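Local coordinates for DUF2666 domain-containing protein (Pyrococcus furiosus, PDB 3V68) that is of unknown function but belongs to the DUF2666 family and may bind double-stranded DNA, at residues Asn138-Tyr143 with Ile147-Met152; Glu3-Phe8 with Gln129-Glu134; Arg35-Val40 with Thr173-Ile178. One frame throughout, in Å; residues are numbered along the deposited sequence.

Interaction 1. Residues Asn138-Tyr143 with Ile147-Met152; sequences NFTARY and IVVKRM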
loop_
_atom_site.group_PDB
_atom_site.type_symbol
_atom_site.label_atom_id
_atom_site.label_comp_id
_atom_site.label_asym_id
_atom_site.label_seq_id
_atom_site.Cartn_x
_atom_site.Cartn_y
_atom_site.Cartn_z
ATOM N N ASN A 138 -15.041 4.408 5.169
ATOM C CA ASN A 138 -15.818 4.869 4.019
ATOM C C ASN A 138 -14.969 5.546 2.943
ATOM O O ASN A 138 -14.462 6.652 3.149
ATOM C CB ASN A 138 -16.955 5.794 4.486
ATOM C CG ASN A 138 -17.576 6.588 3.351
ATOM O OD1 ASN A 138 -17.808 6.067 2.258
ATOM N ND2 ASN A 138 -17.842 7.868 3.605
ATOM N N PHE A 139 -14.811 4.870 1.806
ATOM C CA PHE A 139 -14.264 5.482 0.597
ATOM C C PHE A 139 -15.354 5.502 -0.460
ATOM O O PHE A 139 -15.802 4.451 -0.918
ATOM C CB PHE A 139 -13.038 4.720 0.073
ATOM C CG PHE A 139 -12.422 5.329 -1.167
ATOM C CD1 PHE A 139 -11.421 6.283 -1.054
ATOM C CD2 PHE A 139 -12.849 4.957 -2.444
ATOM C CE1 PHE A 139 -10.842 6.855 -2.183
ATOM C CE2 PHE A 139 -12.284 5.526 -3.585
ATOM C CZ PHE A 139 -11.275 6.483 -3.453
ATOM N N THR A 140 -15.767 6.700 -0.856
ATOM C CA THR A 140 -16.816 6.852 -1.853
ATOM C C THR A 140 -16.336 7.796 -2.939
ATOM O O THR A 140 -15.907 8.918 -2.654
ATOM C CB THR A 140 -18.133 7.366 -1.216
ATOM O OG1 THR A 140 -18.611 6.405 -0.273
ATOM C CG2 THR A 140 -19.204 7.588 -2.274
ATOM N N ALA A 141 -16.388 7.319 -4.179
ATOM C CA ALA A 141 -15.953 8.098 -5.326
ATOM C C ALA A 141 -16.943 7.987 -6.467
ATOM O O ALA A 141 -17.310 6.883 -6.877
ATOM C CB ALA A 141 -14.571 7.639 -5.784
ATOM N N ARG A 142 -17.389 9.136 -6.964
ATOM C CA ARG A 142 -18.068 9.198 -8.248
ATOM C C ARG A 142 -17.595 10.431 -9.008
ATOM O O ARG A 142 -17.783 11.565 -8.559
ATOM C CB ARG A 142 -19.590 9.199 -8.093
ATOM C CG ARG A 142 -20.332 8.841 -9.393
ATOM C CD ARG A 142 -20.554 10.056 -10.297
ATOM N NE ARG A 142 -20.955 9.672 -11.650
ATOM C CZ ARG A 142 -21.555 10.478 -12.522
ATOM N NH1 ARG A 142 -21.846 11.732 -12.196
ATOM N NH2 ARG A 142 -21.874 10.025 -13.729
ATOM N N TYR A 143 -16.970 10.192 -10.156
ATOM C CA TYR A 143 -16.467 11.263 -11.002
ATOM C C TYR A 143 -16.435 10.782 -12.444
ATOM O O TYR A 143 -15.708 9.846 -12.780
ATOM C CB TYR A 143 -15.074 11.710 -10.545
ATOM C CG TYR A 143 -14.602 12.981 -11.212
ATOM C CD1 TYR A 143 -15.211 14.202 -10.930
ATOM C CD2 TYR A 143 -13.550 12.966 -12.127
ATOM C CE1 TYR A 143 -14.789 15.376 -11.544
ATOM C CE2 TYR A 143 -13.119 14.139 -12.744
ATOM C CZ TYR A 143 -13.746 15.337 -12.447
ATOM O OH TYR A 143 -13.335 16.504 -13.044
ATOM N N ILE A 147 -16.804 5.146 -10.735
ATOM C CA ILE A 147 -17.483 5.001 -9.452
ATOM C C ILE A 147 -16.885 3.863 -8.626
ATOM O O ILE A 147 -16.741 2.736 -9.111
ATOM C CB ILE A 147 -19.023 4.810 -9.610
ATOM C CG1 ILE A 147 -19.686 4.660 -8.236
ATOM C CG2 ILE A 147 -19.348 3.627 -10.522
ATOM C CD1 ILE A 147 -21.154 5.030 -8.217
ATOM N N VAL A 148 -16.521 4.181 -7.385
ATOM C CA VAL A 148 -16.019 3.198 -6.427
ATOM C C VAL A 148 -16.668 3.455 -5.072
ATOM O O VAL A 148 -16.656 4.579 -4.560
ATOM C CB VAL A 148 -14.465 3.257 -6.274
ATOM C CG1 VAL A 148 -14.001 2.401 -5.089
ATOM C CG2 VAL A 148 -13.776 2.795 -7.543
ATOM N N VAL A 149 -17.252 2.414 -4.499
ATOM C CA VAL A 149 -17.784 2.498 -3.149
ATOM C C VAL A 149 -17.194 1.348 -2.354
ATOM O O VAL A 149 -17.501 0.181 -2.608
ATOM C CB VAL A 149 -19.325 2.465 -3.135
ATOM C CG1 VAL A 149 -19.851 2.388 -1.714
ATOM C CG2 VAL A 149 -19.894 3.685 -3.854
ATOM N N LYS A 150 -16.324 1.687 -1.408
ATOM C CA LYS A 150 -15.674 0.693 -0.563
ATOM C C LYS A 150 -15.849 1.120 0.882
ATOM O O LYS A 150 -15.114 1.975 1.396
ATOM C CB LYS A 150 -14.200 0.520 -0.952
ATOM C CG LYS A 150 -14.016 -0.203 -2.287
ATOM C CD LYS A 150 -12.563 -0.313 -2.728
ATOM C CE LYS A 150 -12.470 -1.106 -4.034
ATOM N NZ LYS A 150 -11.068 -1.358 -4.478
ATOM N N ARG A 151 -16.861 0.551 1.527
ATOM C CA ARG A 151 -17.199 0.950 2.884
ATOM C C ARG A 151 -17.813 -0.179 3.703
ATOM O O ARG A 151 -18.328 -1.158 3.153
ATOM C CB ARG A 151 -18.121 2.180 2.875
ATOM C CG ARG A 151 -19.457 1.967 2.202
ATOM C CD ARG A 151 -20.154 3.287 1.910
ATOM N NE ARG A 151 -21.406 3.074 1.187
ATOM C CZ ARG A 151 -22.012 3.984 0.428
ATOM N NH1 ARG A 151 -21.481 5.193 0.263
ATOM N NH2 ARG A 151 -23.149 3.678 -0.185
ATOM N N MET A 152 -17.725 -0.042 5.020
ATOM C CA MET A 152 -18.440 -0.924 5.935
ATOM C C MET A 152 -18.529 -0.339 7.333
ATOM O O MET A 152 -17.696 0.477 7.737
ATOM C CB MET A 152 -17.818 -2.325 5.980
ATOM C CG MET A 152 -16.470 -2.398 6.633
ATOM S SD MET A 152 -15.795 -4.061 6.562
ATOM C CE MET A 152 -14.121 -3.678 7.019
#

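Interaction 2. Residues Glu3-Phe8 with Gln129-Glu134; sequences ERILEF and QPRYEE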
loop_
_atom_site.group_PDB
_atom_site.type_symbol
_atom_site.label_atom_id
_atom_site.label_comp_id
_atom_site.label_asym_id
_atom_site.label_seq_id
_atom_site.Cartn_x
_atom_site.Cartn_y
_atom_site.Cartn_z
ATOM N N GLU A 3 -24.418 11.016 -7.451
ATOM C CA GLU A 3 -23.820 12.227 -8.014
ATOM C C GLU A 3 -22.357 12.397 -7.599
ATOM O O GLU A 3 -21.865 11.685 -6.720
ATOM C CB GLU A 3 -24.642 13.476 -7.656
ATOM C CG GLU A 3 -26.063 13.511 -8.246
ATOM C CD GLU A 3 -26.109 13.348 -9.767
ATOM O OE1 GLU A 3 -25.208 13.859 -10.471
ATOM O OE2 GLU A 3 -27.063 12.707 -10.261
ATOM N N ARG A 4 -21.679 13.344 -8.246
ATOM C CA ARG A 4 -20.254 13.602 -8.026
ATOM C C ARG A 4 -19.880 13.722 -6.553
ATOM O O ARG A 4 -20.474 14.504 -5.809
ATOM C CB ARG A 4 -19.818 14.858 -8.779
ATOM C CG ARG A 4 -18.352 15.225 -8.586
ATOM C CD ARG A 4 -17.995 16.448 -9.396
ATOM N NE ARG A 4 -17.986 16.151 -10.826
ATOM C CZ ARG A 4 -17.740 17.041 -11.784
ATOM N NH1 ARG A 4 -17.482 18.306 -11.482
ATOM N NH2 ARG A 4 -17.754 16.657 -13.053
ATOM N N ILE A 5 -18.879 12.943 -6.158
ATOM C CA ILE A 5 -18.421 12.891 -4.779
ATOM C C ILE A 5 -17.033 12.253 -4.742
ATOM O O ILE A 5 -16.726 11.364 -5.534
ATOM C CB ILE A 5 -19.418 12.096 -3.880
ATOM C CG1 ILE A 5 -19.064 12.245 -2.395
ATOM C CG2 ILE A 5 -19.498 10.624 -4.313
ATOM C CD1 ILE A 5 -20.113 11.702 -1.436
ATOM N N LEU A 6 -16.192 12.729 -3.833
ATOM C CA LEU A 6 -14.910 12.094 -3.591
ATOM C C LEU A 6 -14.576 12.286 -2.131
ATOM O O LEU A 6 -14.201 13.379 -1.718
ATOM C CB LEU A 6 -13.827 12.699 -4.483
ATOM C CG LEU A 6 -12.471 12.004 -4.550
ATOM C CD1 LEU A 6 -12.619 10.500 -4.794
ATOM C CD2 LEU A 6 -11.614 12.637 -5.629
ATOM N N GLU A 7 -14.738 11.227 -1.345
ATOM C CA GLU A 7 -14.571 11.337 0.096
ATOM C C GLU A 7 -14.004 10.086 0.745
ATOM O O GLU A 7 -14.217 8.959 0.274
ATOM C CB GLU A 7 -15.884 11.735 0.779
ATOM C CG GLU A 7 -17.008 10.725 0.668
ATOM C CD GLU A 7 -18.177 11.054 1.581
ATOM O OE1 GLU A 7 -18.675 10.128 2.255
ATOM O OE2 GLU A 7 -18.595 12.236 1.626
ATOM N N PHE A 8 -13.266 10.315 1.825
ATOM C CA PHE A 8 -12.790 9.256 2.692
ATOM C C PHE A 8 -13.026 9.662 4.137
ATOM O O PHE A 8 -12.600 10.734 4.561
ATOM C CB PHE A 8 -11.295 8.980 2.474
ATOM C CG PHE A 8 -10.736 7.970 3.431
ATOM C CD1 PHE A 8 -10.995 6.616 3.251
ATOM C CD2 PHE A 8 -9.973 8.371 4.530
ATOM C CE1 PHE A 8 -10.501 5.670 4.144
ATOM C CE2 PHE A 8 -9.473 7.427 5.428
ATOM C CZ PHE A 8 -9.738 6.078 5.235
ATOM N N GLN A 129 -16.986 15.956 8.655
ATOM C CA GLN A 129 -17.339 15.036 9.730
ATOM C C GLN A 129 -17.553 13.635 9.149
ATOM O O GLN A 129 -17.811 13.505 7.947
ATOM C CB GLN A 129 -18.570 15.531 10.500
ATOM C CG GLN A 129 -19.884 15.547 9.725
ATOM C CD GLN A 129 -21.091 15.679 10.641
ATOM O OE1 GLN A 129 -21.930 16.564 10.461
ATOM N NE2 GLN A 129 -21.178 14.802 11.638
ATOM N N PRO A 130 -17.424 12.582 9.983
ATOM C CA PRO A 130 -17.638 11.224 9.480
ATOM C C PRO A 130 -19.049 11.045 8.917
ATOM O O PRO A 130 -20.013 11.564 9.487
ATOM C CB PRO A 130 -17.439 10.355 10.724
ATOM C CG PRO A 130 -16.565 11.165 11.613
ATOM C CD PRO A 130 -17.008 12.578 11.399
ATOM N N ARG A 131 -19.158 10.321 7.806
ATOM C CA ARG A 131 -20.436 10.119 7.114
ATOM C C ARG A 131 -21.422 9.263 7.924
ATOM O O ARG A 131 -22.636 9.357 7.736
ATOM C CB ARG A 131 -20.194 9.517 5.719
ATOM C CG ARG A 131 -21.438 9.341 4.826
ATOM C CD ARG A 131 -22.271 10.620 4.690
ATOM N NE ARG A 131 -21.604 11.663 3.911
ATOM C CZ ARG A 131 -21.813 11.890 2.615
ATOM N NH1 ARG A 131 -22.674 11.150 1.927
ATOM N NH2 ARG A 131 -21.159 12.869 2.005
ATOM N N TYR A 132 -20.891 8.445 8.828
ATOM C CA TYR A 132 -21.707 7.554 9.648
ATOM C C TYR A 132 -21.408 7.760 11.125
ATOM O O TYR A 132 -20.273 8.053 11.502
ATOM C CB TYR A 132 -21.464 6.095 9.253
ATOM C CG TYR A 132 -21.737 5.821 7.790
ATOM C CD1 TYR A 132 -23.019 5.491 7.352
ATOM C CD2 TYR A 132 -20.713 5.900 6.841
ATOM C CE1 TYR A 132 -23.276 5.244 6.007
ATOM C CE2 TYR A 132 -20.963 5.657 5.494
ATOM C CZ TYR A 132 -22.246 5.329 5.084
ATOM O OH TYR A 132 -22.502 5.086 3.756
ATOM N N GLU A 133 -22.436 7.608 11.955
ATOM C CA GLU A 133 -22.295 7.779 13.401
ATOM C C GLU A 133 -21.582 6.593 14.042
ATOM O O GLU A 133 -20.831 6.754 15.001
ATOM C CB GLU A 133 -23.658 7.992 14.055
ATOM C CG GLU A 133 -24.328 9.306 13.674
ATOM C CD GLU A 133 -25.560 9.600 14.506
ATOM O OE1 GLU A 133 -26.647 9.781 13.916
ATOM O OE2 GLU A 133 -25.443 9.647 15.749
ATOM N N GLU A 134 -21.832 5.402 13.513
ATOM C CA GLU A 134 -21.158 4.201 13.986
ATOM C C GLU A 134 -19.734 4.155 13.455
ATOM O O GLU A 134 -19.415 4.817 12.462
ATOM C CB GLU A 134 -21.922 2.937 13.575
ATOM C CG GLU A 134 -22.484 2.956 12.159
ATOM C CD GLU A 134 -23.855 3.599 12.068
ATOM O OE1 GLU A 134 -24.768 3.175 12.809
ATOM O OE2 GLU A 134 -24.023 4.526 11.247
#

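Interaction 3. Residues Arg35-Val40 with Thr173-Ile178; sequences RVSNTV and TAVNKI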
loop_
_atom_site.group_PDB
_atom_site.type_symbol
_atom_site.label_atom_id
_atom_site.label_comp_id
_atom_site.label_asym_id
_atom_site.label_seq_id
_atom_site.Cartn_x
_atom_site.Cartn_y
_atom_site.Cartn_z
ATOM N N ARG A 35 -3.056 10.996 -0.517
ATOM C CA ARG A 35 -3.249 11.045 0.928
ATOM C C ARG A 35 -4.059 9.859 1.457
ATOM O O ARG A 35 -3.728 9.299 2.506
ATOM C CB ARG A 35 -3.835 12.398 1.333
ATOM C CG ARG A 35 -2.790 13.510 1.220
ATOM C CD ARG A 35 -3.394 14.910 1.305
ATOM N NE ARG A 35 -4.203 15.142 2.504
ATOM C CZ ARG A 35 -3.714 15.348 3.727
ATOM N NH1 ARG A 35 -2.405 15.342 3.946
ATOM N NH2 ARG A 35 -4.544 15.571 4.737
ATOM N N VAL A 36 -5.087 9.443 0.719
ATOM C CA VAL A 36 -5.839 8.247 1.094
ATOM C C VAL A 36 -4.927 7.018 1.110
ATOM O O VAL A 36 -4.924 6.260 2.082
ATOM C CB VAL A 36 -7.055 8.034 0.165
ATOM C CG1 VAL A 36 -7.658 6.652 0.360
ATOM C CG2 VAL A 36 -8.107 9.112 0.413
ATOM N N SER A 37 -4.147 6.840 0.044
ATOM C CA SER A 37 -3.204 5.721 -0.045
ATOM C C SER A 37 -2.241 5.715 1.144
ATOM O O SER A 37 -2.065 4.690 1.803
ATOM C CB SER A 37 -2.422 5.780 -1.361
ATOM O OG SER A 37 -1.346 4.853 -1.356
ATOM N N ASN A 38 -1.633 6.862 1.432
ATOM C CA ASN A 38 -0.688 6.962 2.546
ATOM C C ASN A 38 -1.354 6.630 3.883
ATOM O O ASN A 38 -0.780 5.925 4.721
ATOM C CB ASN A 38 -0.087 8.371 2.617
ATOM C CG ASN A 38 0.765 8.717 1.403
ATOM O OD1 ASN A 38 1.221 7.841 0.664
ATOM N ND2 ASN A 38 0.983 10.012 1.194
ATOM N N THR A 39 -2.577 7.121 4.050
ATOM C CA THR A 39 -3.334 6.962 5.294
ATOM C C THR A 39 -3.743 5.515 5.533
ATOM O O THR A 39 -3.466 4.960 6.598
ATOM C CB THR A 39 -4.565 7.883 5.309
ATOM O OG1 THR A 39 -4.134 9.231 5.088
ATOM C CG2 THR A 39 -5.295 7.810 6.655
ATOM N N VAL A 40 -4.400 4.901 4.554
ATOM C CA VAL A 40 -4.874 3.532 4.749
ATOM C C VAL A 40 -3.715 2.545 4.862
ATOM O O VAL A 40 -3.779 1.594 5.646
ATOM C CB VAL A 40 -5.929 3.091 3.706
ATOM C CG1 VAL A 40 -7.115 4.046 3.723
ATOM C CG2 VAL A 40 -5.337 2.989 2.300
ATOM N N THR A 173 -7.245 0.882 -5.126
ATOM C CA THR A 173 -7.994 1.837 -5.941
ATOM C C THR A 173 -7.199 3.125 -6.123
ATOM O O THR A 173 -7.077 3.643 -7.241
ATOM C CB THR A 173 -9.365 2.147 -5.320
ATOM O OG1 THR A 173 -10.207 0.996 -5.457
ATOM C CG2 THR A 173 -10.036 3.358 -5.993
ATOM N N ALA A 174 -6.656 3.630 -5.020
ATOM C CA ALA A 174 -5.882 4.863 -5.060
ATOM C C ALA A 174 -4.674 4.732 -5.978
ATOM O O ALA A 174 -4.457 5.581 -6.835
ATOM C CB ALA A 174 -5.452 5.284 -3.656
ATOM N N VAL A 175 -3.908 3.660 -5.805
ATOM C CA VAL A 175 -2.724 3.403 -6.627
ATOM C C VAL A 175 -3.097 3.244 -8.106
ATOM O O VAL A 175 -2.422 3.787 -8.984
ATOM C CB VAL A 175 -1.924 2.176 -6.105
ATOM C CG1 VAL A 175 -0.761 1.839 -7.035
ATOM C CG2 VAL A 175 -1.394 2.449 -4.711
ATOM N N ASN A 176 -4.184 2.528 -8.377
ATOM C CA ASN A 176 -4.651 2.343 -9.752
ATOM C C ASN A 176 -5.051 3.666 -10.409
ATOM O O ASN A 176 -4.738 3.910 -11.575
ATOM C CB ASN A 176 -5.820 1.352 -9.793
ATOM C CG ASN A 176 -6.399 1.180 -11.190
ATOM O OD1 ASN A 176 -5.674 0.919 -12.147
ATOM N ND2 ASN A 176 -7.709 1.322 -11.305
ATOM N N LYS A 177 -5.732 4.522 -9.653
ATOM C CA LYS A 177 -6.344 5.712 -10.235
ATOM C C LYS A 177 -5.452 6.950 -10.267
ATOM O O LYS A 177 -5.666 7.835 -11.090
ATOM C CB LYS A 177 -7.687 6.024 -9.565
ATOM C CG LYS A 177 -8.770 4.970 -9.820
ATOM C CD LYS A 177 -9.071 4.770 -11.315
ATOM C CE LYS A 177 -9.684 6.014 -11.957
ATOM N NZ LYS A 177 -9.906 5.807 -13.415
ATOM N N ILE A 178 -4.461 7.029 -9.379
ATOM C CA ILE A 178 -3.543 8.172 -9.394
ATOM C C ILE A 178 -2.877 8.328 -10.769
ATOM O O ILE A 178 -2.757 9.442 -11.282
ATOM C CB ILE A 178 -2.487 8.104 -8.254
ATOM C CG1 ILE A 178 -3.145 8.378 -6.901
ATOM C CG2 ILE A 178 -1.359 9.125 -8.476
ATOM C CD1 ILE A 178 -2.318 7.910 -5.706
#

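Interaction 1. Residues Asn138-Tyr143 with Ile147-Met152
Phe139 and Lys150 are a hydrogen-bonded pair of an antiparallel beta hairpin: Phe139 N gives to Lys150 O at 2.9 Å, and Lys150 N answers to Phe139 O over an almost straight bond of 176°. Ala141 and Val148 repeat the exchange two residues further along, Ala141 N lying 2.8 Å from Val148 O. All four of these side chains leave the same face of the sheet, and this is the tightly packed side. Val148 sets CG1 against the edge of the Phe139 ring, near its plane and 3.9 Å from CD2. With CG swung anti to the backbone N (chi1 -179°), the Phe139 ring also meets Val36 of helix 26-43 and Ile170 of helix 160-181. Lys150 runs fully extended away from the neighbouring strand, and its NZ is held by Ser169 and Thr173 of helix 160-181.

The other face is looser, with Ile147, Val149 and Arg151 exposed. Ile147 CD1 merely brushes Arg142 CG at 4.1 Å. Arg151 runs alongside Asn138, its CD 3.7 Å from Asn138 OD1, and the amide and guanidinium planes are turned 51° apart. OD1 stands at the guanidinium edge, while Val149 CG1 covers the centre of one face. Thr140 joins the polar pair: OG1 donates to Asn138 OD1 at 2.7 Å, in the carbonyl plane, and receives a weak, bent bond from Arg151 NH1 at 3.2 Å. A valine in place of Thr140 takes away the donor to Asn138 OD1 and the acceptor of Arg151 NH1, and would probably leave the guanidinium freer to turn. Between these segments the pairing thus rests on four backbone bonds and one largely apolar face, from which the lysine leaves toward helix 160-181; the outer polar chain, weak at the arginine, adds a modest fastening.

Interaction 2. Residues Glu3-Phe8 with Gln129-Glu134
Arg131 meets Glu7 in a salt bridge, NH2 lying 2.7 Å from OE2. It is not the flat, two-pronged kind: the side chains cross at about a right angle, and the carboxylate and guanidinium planes stand 80° apart. Glu7 OE1 sits 3.5 Å above the centre of one guanidinium face, so that one carboxylate oxygen takes the close approach to NH2 while the other rests over the cation. Bends at chi2 (52°) and chi3 (69°) curl the Arg131 chain back over the acid instead of letting it run straight outward. The attraction is therefore largely between charges.

A conventional hydrogen bond fixes the second carboxylate oxygen, since Glu7 OE1 accepts from Asn138 ND2 of the adjoining strand. Glu7 is buried although Arg131 is exposed. The nearby positive charge and the amide donor would be expected to stabilise the ionised carboxylate.

Van der Waals contacts flank the ion pair. Ile5 CD1 comes from the opposite direction to within 3.8 Å of Arg131 NH2, an oblique approach. On its own side of the contact, Arg131 CG lies 3.8 Å above the face of the Tyr132 ring, offset toward the rim.

Residues 129-134 belong to the loop that follows helix 91-110 and leads into strand 136-143, and Arg131 ties this loop back to strand 5-12. That strand is an inner one: Ile5 and Glu7 pair through their backbones with Arg142 and Thr140 on one side, and Leu6 and Phe8 pair with Val21 and Glu19 on the other. The salt bridge lies on the sheet face away from helix 26-43, against which Leu6 and Phe8 pack.

Interaction 3. Residues Arg35-Val40 with Thr173-Ile178
No ring, amide or guanidinium meets another where Ser37 touches Ala174 and Val175; the flat group that matters beside them is the Arg35 carbonyl, whose two faces are both used. Thr39 OG1 reaches Arg35 O from one face at 2.6 Å, and Thr39 N reaches it from the opposite face at 2.9 Å. The hydroxyl stands above the carbonyl plane, leaving the other side to the ordinary helical bond. Thr39 OG1 is further bonded to the backbone N of Ile123.

Across the contact the two helices come close through small side chains. Ser37 CB abuts Ala174 CB at 3.8 Å, and their CA atoms are 5.7 Å apart, a spacing that bulkier residues would not readily allow. Ser37 turns its OG anti to the backbone N (chi1 169°), which places the hydroxyl 4.1 Å from Val175 CG2. That approach is van der Waals packing; Ser37 OG has its hydrogen bond with a residue flanking the segments.

Larger residues fill in around this narrow meeting point. Val36 and Val40 lean on Ile170 and Leu167 of helix 160-181, while Ile178 packs on Leu33 of helix 26-43 and on Phe220 and Tyr224 of helix 219-231. Tyr224 OH also bonds to Val175 O.

With neither charge nor a bond exchanged between 35-40 and 173-178, this buried joint relies on close fit: a serine and an alanine set how near the backbones can lie, and the contact itself is van der Waals.

In the fold
Interactions 1 and 2 lie on the same side of the chain's centre, about 9 Å apart between their own centres, and share the four-stranded antiparallel sheet, whose strands 5-12 and 136-143 are neighbours. Interaction 3 lies nearer the chain centre, its centre about 12 Å from that of interaction 1 and 16 Å from that of interaction 2, between helices 26-43 and 160-181; Phe139 and Phe8 pack against residues of it. Along the chain, interaction 2 closes before interaction 1 opens, interaction 1 is nested within the loop closed by interaction 3, and interactions 2 and 3 alternate. Strands and helices from the two DUF2666 sequence ranges thus build one joint sheet-and-helix core.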